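Local coordinates for protein rusticyanin (Thiobacillus ferrooxidans, PDB 2CAL) that carries electrons from cytochrome c552 to the A-type oxidase in iron respiration, using one copper ion bound in a cupredoxin fold, at residues K15-K20 and D72-N77; V30-K35 and F53-K58. The protein carries 1 engineered substitution. All blocks are in the same frame, centred on the assembly; numbering follows the deposited sequence. Where two conformers were deposited one is given.

How the interactions relate
Both interactions engage strands of one sheet of the β-sandwich, but from its two faces. Interaction 1 lays the end of helix 11-18 on the outward face of strand 70-77; it is partly buried, and all of its cross-contacts are apolar, between aliphatic and thioether groups. Interaction 2 is more deeply buried: the tip of the hairpin begun by strand 53-55 meets strand 29-31 of the opposing sheet. There Val55 packs against a tyrosine hydroxyl and Val30 against the hairpin backbone and the CB of a histidine; hydroxyl and imidazole share one carboxylate. The two join on the inward side of the sheet, where Phe75 CE1 of the 72-77 segment packs 3.8 Å from Phe53 CE1 of the 53-58 segment.

Interaction 1 (K15-K20 and D72-N77); sequences KAMLEK and DVTFIN
The thioether chain of Met17 folds around the tip of Ile76, with Ile76 CD1 held 4.0 Å from Met17 CE. The same methyl lies 4.0 Å from Met17 CB, so both ends of the methionine chain reach it. A turn about the CG-SD bond (chi3 -76°) makes this possible, for it brings CE back toward the isoleucine. Ile76 answers with CG1 set anti to its own carbonyl carbon (chi1 -50°) and an extended chi2, which sends CD1 out toward the helix. From the neighbouring helical position Leu18 adds its CD2 branch, 4.1 Å from Ile76 CD1. In this way the last turn of helix 11-18 rests on the outer face of strand 70-77 in the cupredoxin β-sandwich; Tyr121 of the adjacent strand 119-126 touches both Met17 and Ile76, and Leu45 packs on Leu18. Two residues earlier on the strand, Thr74 CG2 lies 4.3 Å from Met17 SD, while Thr74 OG1 is hydrogen-bonded to Asp123. Where the helix gives way to a turn, Lys20 N donates to Met17 O. The lysine side chain curls back as well: Lys20 NZ bonds Ala16 O at 2.7 Å, approaching from above the carbonyl plane, 36° out of it.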
ATOM      1  N   LYS A  15     -11.976   9.229  -2.265  1.00 15.30           N
ATOM      2  CA  LYS A  15     -11.284  10.518  -2.457  1.00 16.32           C
ATOM      3  C   LYS A  15     -10.987  11.150  -1.093  1.00 15.71           C
ATOM      4  O   LYS A  15      -9.860  11.631  -0.876  1.00 16.10           O
ATOM      5  CB  LYS A  15     -12.102  11.439  -3.369  1.00 20.01           C
ATOM      6  N   ALA A  16     -11.936  11.120  -0.178  1.00 15.27           N
ATOM      7  CA  ALA A  16     -11.727  11.683   1.165  1.00 15.85           C
ATOM      8  C   ALA A  16     -10.582  10.990   1.877  1.00 15.52           C
ATOM      9  O   ALA A  16      -9.780  11.624   2.561  1.00 16.13           O
ATOM     10  CB  ALA A  16     -12.996  11.580   1.997  1.00 16.87           C
ATOM     11  N   MET A  17     -10.515   9.663   1.759  1.00 13.55           N
ATOM     12  CA  MET A  17      -9.460   8.948   2.423  1.00 13.34           C
ATOM     13  C   MET A  17      -8.099   9.185   1.800  1.00 12.30           C
ATOM     14  O   MET A  17      -7.096   9.342   2.480  1.00 12.98           O
ATOM     15  CB  MET A  17      -9.775   7.417   2.439  1.00 13.66           C
ATOM     16  CG  MET A  17     -10.975   7.044   3.288  1.00 14.69           C
ATOM     17  SD  MET A  17     -11.213   5.278   3.605  1.00 16.80           S
ATOM     18  CE  MET A  17     -11.872   4.742   2.046  1.00 21.63           C
ATOM     19  N   LEU A  18      -7.984   9.253   0.468  1.00 12.52           N
ATOM     20  CA  LEU A  18      -6.702   9.429  -0.181  1.00 12.72           C
ATOM     21  C   LEU A  18      -6.017  10.718   0.252  1.00 12.86           C
ATOM     22  O   LEU A  18      -4.788  10.796   0.304  1.00 13.19           O
ATOM     23  CB  LEU A  18      -6.894   9.456  -1.684  1.00 14.57           C
ATOM     24  CG  LEU A  18      -7.359   8.173  -2.341  1.00 15.60           C
ATOM     25  CD1 LEU A  18      -7.732   8.435  -3.801  1.00 17.72           C
ATOM     26  CD2 LEU A  18      -6.260   7.120  -2.251  1.00 16.98           C
ATOM     27  N   GLU A  19      -6.869  11.732   0.514  1.00 13.69           N
ATOM     28  CA  GLU A  19      -6.374  13.043   0.955  1.00 15.55           C
ATOM     29  C   GLU A  19      -5.919  13.047   2.416  1.00 13.92           C
ATOM     30  O   GLU A  19      -5.428  14.079   2.933  1.00 17.63           O
ATOM     31  CB  GLU A  19      -7.505  14.048   0.700  0.52 17.24           C
ATOM     32  CG  GLU A  19      -7.885  14.199  -0.766  0.52 16.77           C
ATOM     33  CD  GLU A  19      -9.125  14.997  -1.068  0.52 18.90           C
ATOM     34  OE1 GLU A  19      -9.868  15.375  -0.147  0.52 26.65           O
ATOM     35  OE2 GLU A  19      -9.435  15.289  -2.254  0.52 29.22           O
ATOM     36  N   LYS A  20      -5.984  11.950   3.160  1.00 13.97           N
ATOM     37  CA  LYS A  20      -5.554  11.899   4.550  1.00 14.20           C
ATOM     38  C   LYS A  20      -4.123  11.352   4.683  1.00 12.68           C
ATOM     39  O   LYS A  20      -3.720  11.159   5.850  1.00 13.73           O
ATOM     40  CB  LYS A  20      -6.481  11.016   5.378  1.00 16.15           C
ATOM     41  CG  LYS A  20      -7.825  11.568   5.777  1.00 25.46           C
ATOM     42  CD  LYS A  20      -8.273  12.916   5.370  1.00 19.26           C
ATOM     43  CE  LYS A  20      -9.739  13.173   5.676  1.00 15.84           C
ATOM     44  NZ  LYS A  20     -10.417  13.548   4.401  1.00 16.43           N
ATOM     45  N   ASP A  72       0.002   4.036  10.579  1.00 13.41           N
ATOM     46  CA  ASP A  72      -1.379   3.614  10.345  1.00 11.88           C
ATOM     47  C   ASP A  72      -1.555   3.604   8.840  1.00 11.52           C
ATOM     48  O   ASP A  72      -1.480   4.649   8.164  1.00 12.63           O
ATOM     49  CB  ASP A  72      -2.343   4.588  11.009  1.00 13.70           C
ATOM     50  CG  ASP A  72      -2.396   4.459  12.512  1.00 15.36           C
ATOM     51  OD1 ASP A  72      -1.897   3.497  13.155  1.00 18.56           O
ATOM     52  OD2 ASP A  72      -2.993   5.387  13.111  1.00 17.12           O
ATOM     53  N   VAL A  73      -1.729   2.404   8.307  1.00 11.00           N
ATOM     54  CA  VAL A  73      -1.883   2.195   6.861  1.00 11.09           C
ATOM     55  C   VAL A  73      -3.386   1.989   6.556  1.00 11.07           C
ATOM     56  O   VAL A  73      -4.048   1.154   7.162  1.00 12.80           O
ATOM     57  CB  VAL A  73      -1.096   0.980   6.360  1.00 11.83           C
ATOM     58  CG1 VAL A  73      -1.235   0.844   4.846  1.00 12.94           C
ATOM     59  CG2 VAL A  73       0.376   1.137   6.736  1.00 13.18           C
ATOM     60  N   THR A  74      -3.857   2.724   5.584  1.00 11.44           N
ATOM     61  CA  THR A  74      -5.165   2.499   4.954  1.00 10.86           C
ATOM     62  C   THR A  74      -4.896   2.039   3.523  1.00 10.64           C
ATOM     63  O   THR A  74      -4.101   2.664   2.817  1.00 11.85           O
ATOM     64  CB  THR A  74      -5.987   3.798   4.898  1.00 12.55           C
ATOM     65  OG1 THR A  74      -6.112   4.329   6.233  1.00 14.24           O
ATOM     66  CG2 THR A  74      -7.377   3.514   4.352  1.00 14.00           C
ATOM     67  N   PHE A  75      -5.452   0.885   3.145  1.00 10.63           N
ATOM     68  CA  PHE A  75      -5.287   0.352   1.799  1.00 10.76           C
ATOM     69  C   PHE A  75      -6.642   0.177   1.129  1.00 10.66           C
ATOM     70  O   PHE A  75      -7.541  -0.430   1.724  1.00 11.65           O
ATOM     71  CB  PHE A  75      -4.546  -1.003   1.851  1.00 10.26           C
ATOM     72  CG  PHE A  75      -4.470  -1.686   0.489  1.00 10.54           C
ATOM     73  CD1 PHE A  75      -3.881  -1.101  -0.608  1.00 10.31           C
ATOM     74  CD2 PHE A  75      -5.041  -2.946   0.330  1.00 11.35           C
ATOM     75  CE1 PHE A  75      -3.825  -1.712  -1.834  1.00 11.20           C
ATOM     76  CE2 PHE A  75      -4.991  -3.591  -0.909  1.00 12.22           C
ATOM     77  CZ  PHE A  75      -4.409  -2.972  -1.979  1.00 11.64           C
ATOM     78  N   ILE A  76      -6.757   0.753  -0.048  1.00 10.95           N
ATOM     79  CA  ILE A  76      -7.985   0.783  -0.847  1.00 10.70           C
ATOM     80  C   ILE A  76      -7.741   0.121  -2.184  1.00 10.71           C
ATOM     81  O   ILE A  76      -6.795   0.466  -2.865  1.00 11.55           O
ATOM     82  CB  ILE A  76      -8.446   2.265  -1.050  1.00 11.93           C
ATOM     83  CG1 ILE A  76      -8.500   3.076   0.245  1.00 12.11           C
ATOM     84  CG2 ILE A  76      -9.773   2.274  -1.801  1.00 12.91           C
ATOM     85  CD1 ILE A  76      -8.485   4.561  -0.004  1.00 15.90           C
ATOM     86  N   ASN A  77      -8.611  -0.808  -2.562  1.00 11.31           N
ATOM     87  CA  ASN A  77      -8.490  -1.406  -3.890  1.00 11.86           C
ATOM     88  C   ASN A  77      -9.491  -0.772  -4.853  1.00 11.89           C
ATOM     89  O   ASN A  77     -10.688  -1.098  -4.797  1.00 12.38           O
ATOM     90  CB  ASN A  77      -8.718  -2.918  -3.851  1.00 11.82           C
ATOM     91  CG  ASN A  77      -8.676  -3.574  -5.195  1.00 11.97           C
ATOM     92  OD1 ASN A  77      -9.283  -4.681  -5.395  1.00 15.33           O
ATOM     93  ND2 ASN A  77      -8.047  -2.968  -6.161  1.00 11.39           N
TER

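Interaction 2 (V30-K35 and F53-K58); sequences VTYSGK and FEVHDK
Tyr32 OH is hydrogen-bonded to the carboxylate of Asp21 and at the same time lies 3.2 Å from Val55 CG1, a close approach of hydroxyl to methyl. The contact spans the cupredoxin β-sandwich: Tyr32 follows strand 29-31 of one sheet, whereas Val55 ends strand 53-55 of the other. The tyrosine does not start out toward the hairpin; the length of the ring carries OH to it, running between the sheets, where Leu63 and Ile65 of strand 62-65 and Val37 and Val39 of strand 36-43 line it. Val55 presents the branch that stands anti to its backbone N (chi1 179°). Beyond it the chain reverses in a type I' turn, closed by paired backbone bonds of 3.0 Å from Val55 N to Lys58 O and from Lys58 N to Val55 O; His56 and Asp57 supply the positive phi values that such a turn needs. Asp21 also accepts His56 ND1 as a partner through its other carboxylate oxygen, so one acid ties the tyrosine hydroxyl to the hairpin tip. Alongside this polar link Val30 adds its CG2 methyl, 4.1 Å from Val55 O and 4.2 Å from His56 CB.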
ATOM      1  N   VAL A  30       8.034  10.055  -0.728  1.00 13.13           N
ATOM      2  CA  VAL A  30       7.011  10.583   0.170  1.00 13.17           C
ATOM      3  C   VAL A  30       7.529  10.493   1.624  1.00 12.77           C
ATOM      4  O   VAL A  30       7.770   9.369   2.089  1.00 12.73           O
ATOM      5  CB  VAL A  30       5.643   9.901   0.063  1.00 13.54           C
ATOM      6  CG1 VAL A  30       4.607  10.516   0.999  1.00 13.82           C
ATOM      7  CG2 VAL A  30       5.113   9.926  -1.383  1.00 15.60           C
ATOM      8  N   THR A  31       7.690  11.625   2.286  1.00 14.45           N
ATOM      9  CA  THR A  31       8.311  11.646   3.634  1.00 14.07           C
ATOM     10  C   THR A  31       7.282  11.917   4.711  1.00 13.01           C
ATOM     11  O   THR A  31       6.527  12.899   4.594  1.00 14.17           O
ATOM     12  CB  THR A  31       9.427  12.715   3.654  1.00 14.42           C
ATOM     13  OG1 THR A  31      10.476  12.343   2.734  1.00 15.92           O
ATOM     14  CG2 THR A  31      10.126  12.814   5.000  1.00 16.87           C
ATOM     15  N   TYR A  32       7.254  11.136   5.747  1.00 12.61           N
ATOM     16  CA  TYR A  32       6.339  11.206   6.872  1.00 13.12           C
ATOM     17  C   TYR A  32       7.046  11.672   8.156  1.00 13.53           C
ATOM     18  O   TYR A  32       8.265  11.563   8.241  1.00 15.34           O
ATOM     19  CB  TYR A  32       5.661   9.851   7.143  1.00 12.96           C
ATOM     20  CG  TYR A  32       4.909   9.329   5.935  1.00 12.48           C
ATOM     21  CD1 TYR A  32       5.479   8.689   4.878  1.00 11.44           C
ATOM     22  CD2 TYR A  32       3.499   9.528   5.869  1.00 12.28           C
ATOM     23  CE1 TYR A  32       4.767   8.228   3.784  1.00 12.16           C
ATOM     24  CE2 TYR A  32       2.767   9.077   4.759  1.00 11.77           C
ATOM     25  CZ  TYR A  32       3.402   8.432   3.743  1.00 11.87           C
ATOM     26  OH  TYR A  32       2.737   7.977   2.629  1.00 12.35           O
ATOM     27  N   SER A  33       6.274  12.229   9.079  1.00 13.21           N
ATOM     28  CA  SER A  33       6.818  12.805  10.310  1.00 13.77           C
ATOM     29  C   SER A  33       5.753  12.784  11.373  1.00 14.15           C
ATOM     30  O   SER A  33       4.558  12.799  11.123  1.00 14.94           O
ATOM     31  CB  SER A  33       7.318  14.216  10.065  1.00 15.82           C
ATOM     32  OG  SER A  33       6.272  15.014   9.526  1.00 17.06           O
ATOM     33  N   GLY A  34       6.153  12.775  12.654  1.00 15.21           N
ATOM     34  CA  GLY A  34       5.295  12.748  13.800  1.00 15.94           C
ATOM     35  C   GLY A  34       5.261  11.435  14.564  1.00 14.18           C
ATOM     36  O   GLY A  34       5.923  10.459  14.136  1.00 16.30           O
ATOM     37  N   LYS A  35       4.498  11.382  15.643  1.00 14.58           N
ATOM     38  CA  LYS A  35       4.404  10.202  16.489  1.00 15.54           C
ATOM     39  C   LYS A  35       3.616   9.084  15.828  1.00 15.72           C
ATOM     40  O   LYS A  35       4.042   7.929  15.926  1.00 16.58           O
ATOM     41  CB  LYS A  35       3.748  10.547  17.836  1.00 17.84           C
ATOM     42  CG  LYS A  35       4.651  11.467  18.640  1.00 27.94           C
ATOM     43  CD  LYS A  35       4.074  11.954  19.960  1.00 42.83           C
ATOM     44  CE  LYS A  35       5.004  11.614  21.126  1.00 51.84           C
ATOM     45  NZ  LYS A  35       5.628  12.778  21.818  1.00 65.87           N
ATOM     46  N   PHE A  53       0.811   0.662  -7.176  1.00 11.85           N
ATOM     47  CA  PHE A  53       0.223   1.328  -6.032  1.00 11.67           C
ATOM     48  C   PHE A  53       0.393   2.856  -6.160  1.00 11.27           C
ATOM     49  O   PHE A  53       1.476   3.280  -6.605  1.00 13.27           O
ATOM     50  CB  PHE A  53       0.919   0.919  -4.721  1.00 11.77           C
ATOM     51  CG  PHE A  53       0.797  -0.545  -4.345  1.00 11.28           C
ATOM     52  CD1 PHE A  53      -0.381  -1.027  -3.794  1.00 11.83           C
ATOM     53  CD2 PHE A  53       1.873  -1.417  -4.529  1.00 12.27           C
ATOM     54  CE1 PHE A  53      -0.456  -2.363  -3.370  1.00 12.29           C
ATOM     55  CE2 PHE A  53       1.817  -2.724  -4.096  1.00 11.96           C
ATOM     56  CZ  PHE A  53       0.646  -3.188  -3.516  1.00 11.67           C
ATOM     57  N   GLU A  54      -0.616   3.586  -5.730  1.00 10.97           N
ATOM     58  CA  GLU A  54      -0.487   5.035  -5.622  1.00 11.24           C
ATOM     59  C   GLU A  54      -0.538   5.401  -4.134  1.00 11.14           C
ATOM     60  O   GLU A  54      -1.394   4.929  -3.363  1.00 12.11           O
ATOM     61  CB  GLU A  54      -1.593   5.752  -6.404  1.00 11.80           C
ATOM     62  CG  GLU A  54      -1.302   5.846  -7.909  1.00 13.07           C
ATOM     63  CD  GLU A  54      -1.283   4.484  -8.594  1.00 11.44           C
ATOM     64  OE1 GLU A  54      -2.304   3.765  -8.625  1.00 12.40           O
ATOM     65  OE2 GLU A  54      -0.183   4.228  -9.129  1.00 13.06           O
ATOM     66  N   VAL A  55       0.358   6.309  -3.782  1.00 11.45           N
ATOM     67  CA  VAL A  55       0.412   6.870  -2.434  1.00 12.40           C
ATOM     68  C   VAL A  55       0.661   8.369  -2.626  1.00 12.94           C
ATOM     69  O   VAL A  55       1.635   8.750  -3.273  1.00 12.78           O
ATOM     70  CB  VAL A  55       1.528   6.259  -1.549  1.00 12.40           C
ATOM     71  CG1 VAL A  55       1.551   6.914  -0.163  1.00 13.90           C
ATOM     72  CG2 VAL A  55       1.339   4.765  -1.396  1.00 13.88           C
ATOM     73  N   HIS A  56      -0.226   9.175  -2.068  1.00 13.84           N
ATOM     74  CA  HIS A  56      -0.107  10.646  -2.164  1.00 14.09           C
ATOM     75  C   HIS A  56       0.001  11.074  -3.627  1.00 14.77           C
ATOM     76  O   HIS A  56       0.746  11.959  -4.021  1.00 15.08           O
ATOM     77  CB  HIS A  56       1.082  11.189  -1.322  1.00 14.14           C
ATOM     78  CG  HIS A  56       0.795  12.576  -0.783  1.00 12.68           C
ATOM     79  ND1 HIS A  56       0.556  12.765   0.541  1.00 13.01           N
ATOM     80  CD2 HIS A  56       0.640  13.753  -1.388  1.00 14.76           C
ATOM     81  CE1 HIS A  56       0.287  14.066   0.754  1.00 14.21           C
ATOM     82  NE2 HIS A  56       0.349  14.685  -0.409  1.00 15.06           N
ATOM     83  N   ASP A  57      -0.777  10.386  -4.501  1.00 15.22           N
ATOM     84  CA  ASP A  57      -0.878  10.653  -5.906  1.00 17.00           C
ATOM     85  C   ASP A  57       0.377  10.338  -6.709  1.00 15.83           C
ATOM     86  O   ASP A  57       0.485  10.760  -7.865  1.00 17.35           O
ATOM     87  CB  ASP A  57      -1.279  12.116  -6.191  1.00 20.86           C
ATOM     88  CG  ASP A  57      -2.196  12.213  -7.393  1.00 30.62           C
ATOM     89  OD1 ASP A  57      -3.017  11.318  -7.636  1.00 35.37           O
ATOM     90  OD2 ASP A  57      -2.043  13.245  -8.062  1.00 41.63           O
ATOM     91  N   LYS A  58       1.302   9.576  -6.127  1.00 14.45           N
ATOM     92  CA  LYS A  58       2.535   9.159  -6.794  1.00 13.85           C
ATOM     93  C   LYS A  58       2.521   7.644  -7.026  1.00 13.23           C
ATOM     94  O   LYS A  58       1.955   6.896  -6.237  1.00 12.55           O
ATOM     95  CB  LYS A  58       3.780   9.512  -5.973  1.00 14.92           C
ATOM     96  CG  LYS A  58       3.932  11.017  -5.662  1.00 16.75           C
ATOM     97  CD  LYS A  58       4.052  11.836  -6.960  1.00 20.57           C
ATOM     98  CE  LYS A  58       5.315  11.532  -7.739  1.00 22.24           C
ATOM     99  NZ  LYS A  58       5.336  12.229  -9.064  1.00 30.10           N
TER